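Local coordinates for metallo-beta-lactamase family protein (Thermus thermophilus, PDB 2ZO4), which binds a pair of zinc ions and probably works as a hydrolase of the metallo-beta-lactamase superfamily, at residues G153-L156 and K161-R164; R220-G225 and Q242-L247; L118-P123 and F287-T292. All blocks are in the same frame, centred on the assembly; numbering follows the deposited sequence.

Overall arrangement
Followed from the N terminus, the chain first passes 118-123, at the end of helix 110-119, whose partner 287-292 does not arrive until 164 residues later; interaction 3 therefore closes the longest loop and brings helix 286-301 of the C-terminal region against the turn that ends helix 110-119. Both other contacts fall within that loop. Interaction 1 closes a tight turn, the hairpin of strands 155-158 and 161-167. Interaction 2 follows in series, returning helix 240-261 to helix 210-222 after strand 228-231. The centres of interactions 1 and 2 are 20 Å apart, whereas interactions 1 and 3 lie 38 Å apart, centre to centre, on opposite sides of the chain's centre.

Interaction 1 (G153-L156 and K161-R164); sequences GEAL and KRLR
The hairpin of strands 155-158 and 161-167 forms one margin of the five-stranded mixed sheet, and within it A155 faces R164 and L156 faces L163. The second couple is the antiparallel hydrogen-bonded one: L156 N reaches L163 O at 2.9 Å, nearly straight at 172°, and L163 N reaches L156 O at the same 2.9 Å. Each oxygen also receives a CA-H donor, A155 CA at 3.6 Å from L163 O and R162 CA at 3.3 Å from L156 O. A155 and R164 form the neighbouring non-hydrogen-bonded pair.

On the face of the sheet carrying A155, two guanidinium groups meet its methyl. R162, extended from CG to NE, lays one face of its guanidinium over A155 CB, with NH2 3.3 Å from that carbon; its NH1 is salt-bridged to E157. In R164, CG stands anti to the backbone N (chi1 -176°), then bends at chi2 and chi3 turn the chain across toward 153-156. R164 NH1 comes obliquely to A155 CB at 3.6 Å and donates a somewhat bent hydrogen bond to G153 O (3.0 Å, 151°), tilted from the carbonyl plane; the oxygen sits at the guanidinium edge, slightly out of plane, while NE is paired with E181.

L156 and L163 project to the other face, where both side chains touch L67 of strand 65-68. The chemistry is thus two-sided: leucines turned toward the other sheet, and, on the outer face, arginines whose charges are probably tempered by separate carboxylates, while R164 adds a side-chain bond to the backbone bonds that G153 and E154 make with V165.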
loop_
_atom_site.group_PDB
_atom_site.type_symbol
_atom_site.label_atom_id
_atom_site.label_comp_id
_atom_site.label_asym_id
_atom_site.label_seq_id
_atom_site.Cartn_x
_atom_site.Cartn_y
_atom_site.Cartn_z
ATOM N N GLY A 153 16.931 -0.603 -4.380
ATOM C CA GLY A 153 18.164 -1.381 -4.523
ATOM C C GLY A 153 19.127 -1.317 -3.349
ATOM O O GLY A 153 20.180 -1.957 -3.371
ATOM N N GLU A 154 18.786 -0.546 -2.319
ATOM C CA GLU A 154 19.646 -0.481 -1.141
ATOM C C GLU A 154 19.534 -1.760 -0.310
ATOM O O GLU A 154 18.529 -2.472 -0.368
ATOM C CB GLU A 154 19.401 0.785 -0.310
ATOM C CG GLU A 154 18.305 0.720 0.729
ATOM C CD GLU A 154 18.466 1.807 1.788
ATOM O OE1 GLU A 154 17.736 2.811 1.725
ATOM O OE2 GLU A 154 19.344 1.673 2.664
ATOM N N ALA A 155 20.597 -2.051 0.430
ATOM C CA ALA A 155 20.693 -3.270 1.208
ATOM C C ALA A 155 20.727 -2.930 2.689
ATOM O O ALA A 155 21.543 -2.116 3.133
ATOM C CB ALA A 155 21.930 -4.049 0.810
ATOM N N LEU A 156 19.831 -3.559 3.443
ATOM C CA LEU A 156 19.738 -3.341 4.877
ATOM C C LEU A 156 20.110 -4.603 5.646
ATOM O O LEU A 156 19.651 -5.701 5.318
ATOM C CB LEU A 156 18.322 -2.894 5.265
ATOM C CG LEU A 156 17.706 -1.654 4.602
ATOM C CD1 LEU A 156 16.193 -1.673 4.767
ATOM C CD2 LEU A 156 18.281 -0.362 5.158
ATOM N N LYS A 161 19.455 -10.631 9.281
ATOM C CA LYS A 161 19.060 -10.861 7.895
ATOM C C LYS A 161 19.454 -9.701 6.979
ATOM O O LYS A 161 19.698 -8.584 7.440
ATOM C CB LYS A 161 17.561 -11.172 7.807
ATOM C CG LYS A 161 17.226 -12.590 8.272
ATOM C CD LYS A 161 15.757 -12.764 8.589
ATOM C CE LYS A 161 15.444 -14.210 8.979
ATOM N NZ LYS A 161 16.140 -14.642 10.227
ATOM N N ARG A 162 19.542 -9.991 5.683
ATOM C CA ARG A 162 19.871 -8.981 4.686
ATOM C C ARG A 162 18.691 -8.781 3.742
ATOM O O ARG A 162 18.278 -9.705 3.037
ATOM C CB ARG A 162 21.137 -9.362 3.920
ATOM C CG ARG A 162 21.742 -8.201 3.137
ATOM C CD ARG A 162 23.200 -8.460 2.776
ATOM N NE ARG A 162 23.648 -7.530 1.740
ATOM C CZ ARG A 162 24.437 -6.478 1.941
ATOM N NH1 ARG A 162 24.905 -6.206 3.150
ATOM N NH2 ARG A 162 24.768 -5.700 0.918
ATOM N N LEU A 163 18.158 -7.565 3.749
ATOM C CA LEU A 163 16.932 -7.233 3.033
ATOM C C LEU A 163 17.216 -6.264 1.893
ATOM O O LEU A 163 17.835 -5.223 2.103
ATOM C CB LEU A 163 15.921 -6.601 3.996
ATOM C CG LEU A 163 15.165 -7.495 4.984
ATOM C CD1 LEU A 163 16.069 -8.080 6.062
ATOM C CD2 LEU A 163 14.040 -6.705 5.620
ATOM N N ARG A 164 16.755 -6.604 0.694
ATOM C CA ARG A 164 16.885 -5.717 -0.453
ATOM C C ARG A 164 15.620 -4.883 -0.597
ATOM O O ARG A 164 14.515 -5.429 -0.661
ATOM C CB ARG A 164 17.137 -6.519 -1.735
ATOM C CG ARG A 164 17.389 -5.665 -2.984
ATOM C CD ARG A 164 18.781 -5.028 -2.979
ATOM N NE ARG A 164 19.832 -6.046 -3.039
ATOM C CZ ARG A 164 21.136 -5.806 -2.917
ATOM N NH1 ARG A 164 21.585 -4.571 -2.727
ATOM N NH2 ARG A 164 21.997 -6.815 -2.985
#

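Interaction 2 (R220-G225 and Q242-L247); sequences RLADLG and QRAEEL
A222 and A244 meet methyl to methyl where the last turn of helix 210-222 comes against helix 240-261, a worked case of small side chains permitting close helix approach. Their CB atoms are 3.8 Å apart, and A244 CB also sits 4.0 Å from A222 CA, so the methyl of one helix rests almost on the backbone of the other. Both residues are buried, and their CA atoms are 5.5 Å apart. No hydrogen bond crosses between the two segments; the tight part is apolar packing alone.

The loose side begins with E245. CG lies beside the backbone N (chi1 -72°) and a bend at chi2 folds the chain back, carrying OE2 to 4.0 Å from A222 CB, a distant touch made by an exposed carboxylate. D223, also exposed, is like-charged, but its OD1 stays 6.2 Å from E245 OE2 and is salt-bridged to R241, which probably eases any mutual repulsion.

Away from A222, helix 240-261 ties up its own polar groups. R243 NH1 forms a salt bridge to E246 OE1, approaching on the anti side of the carboxylate, while Q242 NE2 donates to E246 OE2 from above the carboxylate plane. L247 CD2 lies over one face of the R243 guanidinium, toward its rim, and R243 NE is bonded to L193 O. Together these probably limit the rotation of the guanidinium.

Between 220-225 and 242-247 there is thus no polar bond: the D223–R241 salt bridge joins the same two elements just outside 242-247, and the R243–E246 pair is internal to the helix. The contact between these two segments rests on apolar packing of two methyl groups, with the carboxylate of E245 at their solvent margin.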
loop_
_atom_site.group_PDB
_atom_site.type_symbol
_atom_site.label_atom_id
_atom_site.label_comp_id
_atom_site.label_asym_id
_atom_site.label_seq_id
_atom_site.Cartn_x
_atom_site.Cartn_y
_atom_site.Cartn_z
ATOM N N ARG A 220 8.349 -6.431 -12.551
ATOM C CA ARG A 220 9.581 -6.493 -11.763
ATOM C C ARG A 220 9.543 -7.670 -10.786
ATOM O O ARG A 220 10.492 -8.450 -10.719
ATOM C CB ARG A 220 9.799 -5.168 -11.015
ATOM C CG ARG A 220 11.228 -4.906 -10.542
ATOM C CD ARG A 220 11.363 -5.010 -9.022
ATOM N NE ARG A 220 12.713 -4.666 -8.569
ATOM C CZ ARG A 220 13.105 -3.454 -8.175
ATOM N NH1 ARG A 220 12.255 -2.434 -8.156
ATOM N NH2 ARG A 220 14.362 -3.261 -7.788
ATOM N N LEU A 221 8.436 -7.802 -10.057
ATOM C CA LEU A 221 8.242 -8.911 -9.118
ATOM C C LEU A 221 8.135 -10.269 -9.812
ATOM O O LEU A 221 8.595 -11.272 -9.273
ATOM C CB LEU A 221 7.013 -8.678 -8.230
ATOM C CG LEU A 221 7.018 -7.444 -7.322
ATOM C CD1 LEU A 221 5.729 -7.383 -6.499
ATOM C CD2 LEU A 221 8.253 -7.408 -6.417
ATOM N N ALA A 222 7.534 -10.295 -10.999
ATOM C CA ALA A 222 7.390 -11.532 -11.772
ATOM C C ALA A 222 8.743 -12.144 -12.149
ATOM O O ALA A 222 8.905 -13.363 -12.112
ATOM C CB ALA A 222 6.549 -11.295 -13.015
ATOM N N ASP A 223 9.703 -11.287 -12.493
ATOM C CA ASP A 223 11.036 -11.711 -12.931
ATOM C C ASP A 223 12.036 -11.833 -11.783
ATOM O O ASP A 223 13.194 -12.205 -11.998
ATOM C CB ASP A 223 11.581 -10.736 -13.986
ATOM C CG ASP A 223 10.683 -10.628 -15.207
ATOM O OD1 ASP A 223 10.268 -11.676 -15.746
ATOM O OD2 ASP A 223 10.399 -9.488 -15.640
ATOM N N LEU A 224 11.586 -11.526 -10.567
ATOM C CA LEU A 224 12.465 -11.495 -9.397
ATOM C C LEU A 224 13.108 -12.845 -9.084
ATOM O O LEU A 224 14.281 -12.904 -8.713
ATOM C CB LEU A 224 11.709 -10.973 -8.165
ATOM C CG LEU A 224 12.502 -10.577 -6.914
ATOM C CD1 LEU A 224 13.482 -9.421 -7.178
ATOM C CD2 LEU A 224 11.538 -10.216 -5.792
ATOM N N GLY A 225 12.340 -13.920 -9.233
ATOM C CA GLY A 225 12.819 -15.259 -8.893
ATOM C C GLY A 225 12.568 -15.622 -7.441
ATOM O O GLY A 225 13.213 -16.525 -6.902
ATOM N N GLN A 242 3.438 -16.373 -10.964
ATOM C CA GLN A 242 2.079 -16.738 -11.361
ATOM C C GLN A 242 1.065 -15.708 -10.893
ATOM O O GLN A 242 0.227 -15.272 -11.678
ATOM C CB GLN A 242 1.705 -18.129 -10.837
ATOM C CG GLN A 242 0.344 -18.628 -11.295
ATOM C CD GLN A 242 -0.012 -19.983 -10.708
ATOM O OE1 GLN A 242 0.791 -20.919 -10.737
ATOM N NE2 GLN A 242 -1.224 -20.094 -10.171
ATOM N N ARG A 243 1.145 -15.316 -9.623
ATOM C CA ARG A 243 0.236 -14.299 -9.089
ATOM C C ARG A 243 0.427 -12.930 -9.758
ATOM O O ARG A 243 -0.549 -12.238 -10.046
ATOM C CB ARG A 243 0.361 -14.180 -7.565
ATOM C CG ARG A 243 -0.711 -13.301 -6.907
ATOM C CD ARG A 243 -2.128 -13.747 -7.283
ATOM N NE ARG A 243 -3.143 -12.799 -6.829
ATOM C CZ ARG A 243 -4.338 -12.640 -7.393
ATOM N NH1 ARG A 243 -4.692 -13.366 -8.450
ATOM N NH2 ARG A 243 -5.183 -11.745 -6.899
ATOM N N ALA A 244 1.680 -12.554 -10.001
ATOM C CA ALA A 244 2.000 -11.309 -10.708
ATOM C C ALA A 244 1.402 -11.301 -12.119
ATOM O O ALA A 244 0.858 -10.289 -12.564
ATOM C CB ALA A 244 3.498 -11.100 -10.763
ATOM N N GLU A 245 1.495 -12.436 -12.808
ATOM C CA GLU A 245 0.882 -12.588 -14.125
ATOM C C GLU A 245 -0.644 -12.573 -14.056
ATOM O O GLU A 245 -1.293 -12.039 -14.950
ATOM C CB GLU A 245 1.383 -13.854 -14.837
ATOM C CG GLU A 245 2.837 -13.770 -15.331
ATOM C CD GLU A 245 3.085 -12.615 -16.300
ATOM O OE1 GLU A 245 2.262 -12.408 -17.224
ATOM O OE2 GLU A 245 4.114 -11.917 -16.142
ATOM N N GLU A 246 -1.205 -13.151 -12.994
ATOM C CA GLU A 246 -2.654 -13.126 -12.762
ATOM C C GLU A 246 -3.191 -11.709 -12.523
ATOM O O GLU A 246 -4.272 -11.366 -12.995
ATOM C CB GLU A 246 -3.038 -14.037 -11.589
ATOM C CG GLU A 246 -3.038 -15.530 -11.924
ATOM C CD GLU A 246 -3.174 -16.430 -10.701
ATOM O OE1 GLU A 246 -3.373 -15.926 -9.569
ATOM O OE2 GLU A 246 -3.082 -17.664 -10.877
ATOM N N LEU A 247 -2.431 -10.896 -11.792
ATOM C CA LEU A 247 -2.840 -9.519 -11.492
ATOM C C LEU A 247 -2.710 -8.609 -12.708
ATOM O O LEU A 247 -3.475 -7.657 -12.867
ATOM C CB LEU A 247 -2.053 -8.962 -10.306
ATOM C CG LEU A 247 -2.460 -9.512 -8.937
ATOM C CD1 LEU A 247 -1.458 -9.106 -7.865
ATOM C CD2 LEU A 247 -3.862 -9.059 -8.568
#

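Interaction 3 (L118-P123 and F287-T292); sequences LDHGTP and FAFAET
The ring of F289 makes van der Waals contact with H120 and T122, and carries all of the contact on its side. With CG anti to the backbone N (chi1 170°), it is thrust from helix 286-301 toward the end of helix 110-119. H120 CB meets it at the edge, near the ring plane, 3.7 Å from both F289 CE1 and F289 CZ. T122 OG1 approaches obliquely, 3.6 Å from F289 CE1. Aromatic neighbours extend the packing, since F289 also meets the ring of F117 and the H120 imidazole stacks on Y312.

Among polar interactions, none is a hydrogen bond from one segment to the other. The T122 hydroxyl, although beside the phenyl ring, is bonded to F117 O, which probably helps hold OG1 beside F289. Inside helix 286-301, A288 O is gripped twice, by T292 N at 3.0 Å and T292 OG1 at 2.7 Å, from opposite faces of the carbonyl plane.

Backbone bonds account for the shape of 118-123. G121 N returns to L118 O at 3.2 Å and T122 N to F117 O, with G121 in a positive-phi conformation. This is the Schellman motif ending helix 110-119, and the turn it makes presents H120 and T122 together to a phenylalanine of the C-terminal metallo-beta-lactamase-like region.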
loop_
_atom_site.group_PDB
_atom_site.type_symbol
_atom_site.label_atom_id
_atom_site.label_comp_id
_atom_site.label_asym_id
_atom_site.label_seq_id
_atom_site.Cartn_x
_atom_site.Cartn_y
_atom_site.Cartn_z
ATOM N N LEU A 118 -15.264 15.838 -6.321
ATOM C CA LEU A 118 -16.344 16.690 -6.827
ATOM C C LEU A 118 -16.330 16.873 -8.345
ATOM O O LEU A 118 -17.379 16.805 -8.989
ATOM C CB LEU A 118 -16.293 18.062 -6.145
ATOM N N ASP A 119 -15.145 17.111 -8.902
ATOM C CA ASP A 119 -14.974 17.274 -10.347
ATOM C C ASP A 119 -15.292 16.001 -11.117
ATOM O O ASP A 119 -15.668 16.057 -12.291
ATOM C CB ASP A 119 -13.551 17.729 -10.673
ATOM C CG ASP A 119 -13.257 19.132 -10.179
ATOM O OD1 ASP A 119 -14.208 19.923 -9.997
ATOM O OD2 ASP A 119 -12.067 19.450 -9.979
ATOM N N HIS A 120 -15.135 14.859 -10.450
ATOM C CA HIS A 120 -15.410 13.560 -11.050
ATOM C C HIS A 120 -16.762 12.975 -10.614
ATOM O O HIS A 120 -16.956 11.758 -10.618
ATOM C CB HIS A 120 -14.250 12.593 -10.789
ATOM C CG HIS A 120 -13.000 12.943 -11.536
ATOM N ND1 HIS A 120 -12.828 12.657 -12.874
ATOM C CD2 HIS A 120 -11.863 13.559 -11.134
ATOM C CE1 HIS A 120 -11.638 13.081 -13.262
ATOM N NE2 HIS A 120 -11.035 13.635 -12.225
ATOM N N GLY A 121 -17.686 13.859 -10.238
ATOM C CA GLY A 121 -19.099 13.507 -10.083
ATOM C C GLY A 121 -19.559 12.932 -8.757
ATOM O O GLY A 121 -20.676 12.413 -8.668
ATOM N N THR A 122 -18.715 13.015 -7.727
ATOM C CA THR A 122 -19.099 12.549 -6.391
ATOM C C THR A 122 -20.114 13.516 -5.770
ATOM O O THR A 122 -19.854 14.721 -5.693
ATOM C CB THR A 122 -17.874 12.373 -5.448
ATOM O OG1 THR A 122 -16.909 11.512 -6.063
ATOM C CG2 THR A 122 -18.294 11.770 -4.101
ATOM N N PRO A 123 -21.285 12.995 -5.350
ATOM C CA PRO A 123 -22.266 13.841 -4.672
ATOM C C PRO A 123 -21.876 14.092 -3.210
ATOM O O PRO A 123 -21.074 13.340 -2.648
ATOM C CB PRO A 123 -23.549 13.014 -4.759
ATOM C CG PRO A 123 -23.081 11.604 -4.771
ATOM C CD PRO A 123 -21.760 11.603 -5.492
ATOM N N PHE A 287 -12.268 3.882 -2.176
ATOM C CA PHE A 287 -11.234 3.105 -2.860
ATOM C C PHE A 287 -11.670 2.693 -4.266
ATOM O O PHE A 287 -10.864 2.710 -5.193
ATOM C CB PHE A 287 -10.846 1.872 -2.037
ATOM C CG PHE A 287 -10.362 2.199 -0.650
ATOM C CD1 PHE A 287 -11.092 1.799 0.466
ATOM C CD2 PHE A 287 -9.186 2.924 -0.460
ATOM C CE1 PHE A 287 -10.652 2.106 1.755
ATOM C CE2 PHE A 287 -8.740 3.240 0.824
ATOM C CZ PHE A 287 -9.473 2.828 1.934
ATOM N N ALA A 288 -12.943 2.325 -4.410
ATOM C CA ALA A 288 -13.524 2.025 -5.719
ATOM C C ALA A 288 -13.422 3.233 -6.662
ATOM O O ALA A 288 -13.040 3.081 -7.821
ATOM C CB ALA A 288 -14.976 1.567 -5.569
ATOM N N PHE A 289 -13.740 4.424 -6.150
ATOM C CA PHE A 289 -13.604 5.671 -6.907
ATOM C C PHE A 289 -12.172 5.929 -7.392
ATOM O O PHE A 289 -11.959 6.219 -8.569
ATOM C CB PHE A 289 -14.089 6.867 -6.082
ATOM C CG PHE A 289 -13.766 8.213 -6.696
ATOM C CD1 PHE A 289 -14.636 8.805 -7.603
ATOM C CD2 PHE A 289 -12.594 8.886 -6.361
ATOM C CE1 PHE A 289 -14.345 10.049 -8.167
ATOM C CE2 PHE A 289 -12.288 10.123 -6.927
ATOM C CZ PHE A 289 -13.170 10.705 -7.829
ATOM N N ALA A 290 -11.210 5.844 -6.474
ATOM C CA ALA A 290 -9.808 6.126 -6.786
ATOM C C ALA A 290 -9.209 5.114 -7.762
ATOM O O ALA A 290 -8.411 5.486 -8.621
ATOM C CB ALA A 290 -8.978 6.210 -5.511
ATOM N N GLU A 291 -9.602 3.846 -7.618
ATOM C CA GLU A 291 -9.204 2.774 -8.538
ATOM C C GLU A 291 -9.766 3.004 -9.935
ATOM O O GLU A 291 -9.055 2.858 -10.932
ATOM C CB GLU A 291 -9.671 1.408 -8.021
ATOM C CG GLU A 291 -8.592 0.567 -7.335
ATOM C CD GLU A 291 -8.226 -0.716 -8.092
ATOM O OE1 GLU A 291 -8.646 -0.888 -9.257
ATOM O OE2 GLU A 291 -7.514 -1.559 -7.512
ATOM N N THR A 292 -11.049 3.354 -9.994
ATOM C CA THR A 292 -11.729 3.645 -11.258
ATOM C C THR A 292 -11.082 4.839 -11.967
ATOM O O THR A 292 -10.888 4.809 -13.182
ATOM C CB THR A 292 -13.239 3.891 -11.042
ATOM O OG1 THR A 292 -13.804 2.773 -10.344
ATOM C CG2 THR A 292 -13.963 4.069 -12.372
#